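Local coordinates for integron gene cassette protein HFX_CASS3 (Uncultured bacterium, PDB 3FYN) that is of unknown function but belongs to the GNAT acetyltransferase family, so it probably transfers an acetyl group from acetyl-coenzyme A to an unidentified acceptor, at residues Lys62-Lys67 against Val87-Phe92. Numbering follows the deposited sequence.
Sequences KALLGK and VLTLGF
Leu-64 and Val-87 meet through branched aliphatic groups, with no ring or amide face between them: methyl presses on methyl, and Thr-89 supplies a third methyl at the side. CD2 of Leu-64 lies 3.4 Å from CG1 of Val-87, tighter than ordinary van der Waals contact between carbons, and the two side chains run at a slant to each other. The same CD2 stands 4.4 Å from CG2 of Thr-89, a looser touch. On the strand, CG1 of Val-87 and CG2 of Thr-89 are 4.1 Å apart, because residues two places apart in a strand share a face; together they make a small apolar patch under the leucine.

In the GNAT fold the central mixed sheet carries helices on both faces. Helix 54-66 sits here against one face of strand 81-93, whereas Leu-88, between the two contact residues, turns to the other face and packs on Val-125 and Cys-129 of helix 117-131.

Leu-64 suits its place because its CA-CB bond heads for the strand, and its CG, trans to the backbone N (chi1 -174°), carries the branch toward Val-87; the nearest CA atoms, those of Leu-64 and Thr-89, are 8.5 Å apart. Leu-64 also touches Leu-70 and Ile-73, the latter on strand 71-78. Val-87, beta-branched and so well matched to an extended backbone, offers a short, stiff surface. Thr-89 divides its two branches: CG2 serves the apolar side, while OG1 makes a weak hydrogen bond to O of Phe-92 of the second subunit, which places this buried contact beside the dimer interface.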
loop_
_atom_site.group_PDB
_atom_site.type_symbol
_atom_site.label_atom_id
_atom_site.label_comp_id
_atom_site.label_asym_id
_atom_site.label_seq_id
_atom_site.Cartn_x
_atom_site.Cartn_y
_atom_site.Cartn_z
ATOM N N LYS A 62 -12.401 10.839 8.474
ATOM C CA LYS A 62 -13.001 10.202 9.635
ATOM C C LYS A 62 -12.701 8.713 9.673
ATOM O O LYS A 62 -12.451 8.160 10.736
ATOM C CB LYS A 62 -14.506 10.454 9.685
ATOM C CG LYS A 62 -14.856 11.839 10.207
ATOM C CD LYS A 62 -16.321 12.171 9.980
ATOM C CE LYS A 62 -17.245 11.314 10.824
ATOM N NZ LYS A 62 -18.673 11.732 10.647
ATOM N N ALA A 63 -12.717 8.069 8.512
ATOM C CA ALA A 63 -12.412 6.647 8.442
ATOM C C ALA A 63 -11.003 6.370 8.948
ATOM O O ALA A 63 -10.778 5.441 9.728
ATOM C CB ALA A 63 -12.571 6.137 7.015
ATOM N N LEU A 64 -10.050 7.170 8.488
ATOM C CA LEU A 64 -8.662 6.960 8.848
ATOM C C LEU A 64 -8.428 7.293 10.321
ATOM O O LEU A 64 -7.777 6.535 11.032
ATOM C CB LEU A 64 -7.752 7.782 7.934
ATOM C CG LEU A 64 -6.248 7.569 8.079
ATOM C CD1 LEU A 64 -5.898 6.096 8.074
ATOM C CD2 LEU A 64 -5.528 8.293 6.963
ATOM N N LEU A 65 -8.975 8.415 10.785
ATOM C CA LEU A 65 -8.827 8.808 12.184
ATOM C C LEU A 65 -9.522 7.835 13.135
ATOM O O LEU A 65 -9.142 7.718 14.297
ATOM C CB LEU A 65 -9.353 10.230 12.411
ATOM C CG LEU A 65 -8.542 11.354 11.763
ATOM C CD1 LEU A 65 -9.291 12.680 11.840
ATOM C CD2 LEU A 65 -7.163 11.472 12.406
ATOM N N GLY A 66 -10.538 7.134 12.639
ATOM C CA GLY A 66 -11.296 6.207 13.463
ATOM C C GLY A 66 -10.656 4.839 13.610
ATOM O O GLY A 66 -11.041 4.052 14.476
ATOM N N LYS A 67 -9.669 4.552 12.770
ATOM C CA LYS A 67 -9.021 3.246 12.788
ATOM C C LYS A 67 -7.513 3.395 12.633
ATOM O O LYS A 67 -6.992 3.364 11.523
ATOM C CB LYS A 67 -9.596 2.351 11.683
ATOM C CG LYS A 67 -9.183 0.890 11.788
ATOM C CD LYS A 67 -10.065 -0.010 10.927
ATOM C CE LYS A 67 -9.605 -1.462 11.000
ATOM N NZ LYS A 67 -10.416 -2.364 10.129
ATOM N N VAL A 87 -0.287 12.478 5.445
ATOM C CA VAL A 87 -1.017 11.268 5.767
ATOM C C VAL A 87 -0.136 10.050 5.559
ATOM O O VAL A 87 0.442 9.872 4.492
ATOM C CB VAL A 87 -2.272 11.125 4.880
ATOM C CG1 VAL A 87 -3.005 9.847 5.218
ATOM C CG2 VAL A 87 -3.180 12.332 5.061
ATOM N N LEU A 88 -0.040 9.221 6.590
ATOM C CA LEU A 88 0.639 7.932 6.511
ATOM C C LEU A 88 -0.406 6.824 6.457
ATOM O O LEU A 88 -1.279 6.745 7.320
ATOM C CB LEU A 88 1.517 7.737 7.753
ATOM C CG LEU A 88 2.074 6.331 7.997
ATOM C CD1 LEU A 88 3.143 5.973 6.968
ATOM C CD2 LEU A 88 2.641 6.224 9.402
ATOM N N THR A 89 -0.331 5.963 5.447
ATOM C CA THR A 89 -1.181 4.777 5.447
ATOM C C THR A 89 -0.326 3.524 5.544
ATOM O O THR A 89 0.837 3.529 5.141
ATOM C CB THR A 89 -2.114 4.718 4.227
ATOM O OG1 THR A 89 -1.334 4.728 3.027
ATOM C CG2 THR A 89 -3.048 5.916 4.230
ATOM N N LEU A 90 -0.910 2.467 6.100
ATOM C CA LEU A 90 -0.178 1.254 6.446
ATOM C C LEU A 90 -0.748 0.041 5.734
ATOM O O LEU A 90 -1.958 -0.072 5.561
ATOM C CB LEU A 90 -0.240 1.027 7.957
ATOM C CG LEU A 90 0.400 2.137 8.791
ATOM C CD1 LEU A 90 0.123 1.937 10.273
ATOM C CD2 LEU A 90 1.895 2.206 8.521
ATOM N N GLY A 91 0.133 -0.871 5.338
ATOM C CA GLY A 91 -0.281 -2.098 4.683
ATOM C C GLY A 91 0.772 -3.175 4.849
ATOM O O GLY A 91 1.948 -2.888 5.046
ATOM N N PHE A 92 0.354 -4.428 4.782
ATOM C CA PHE A 92 1.310 -5.514 4.908
ATOM C C PHE A 92 2.160 -5.683 3.656
ATOM O O PHE A 92 1.706 -5.420 2.540
ATOM C CB PHE A 92 0.606 -6.827 5.223
ATOM C CG PHE A 92 1.500 -7.833 5.879
ATOM C CD1 PHE A 92 1.786 -7.737 7.228
ATOM C CD2 PHE A 92 2.065 -8.868 5.148
ATOM C CE1 PHE A 92 2.611 -8.654 7.845
ATOM C CE2 PHE A 92 2.894 -9.789 5.760
ATOM C CZ PHE A 92 3.168 -9.680 7.110
#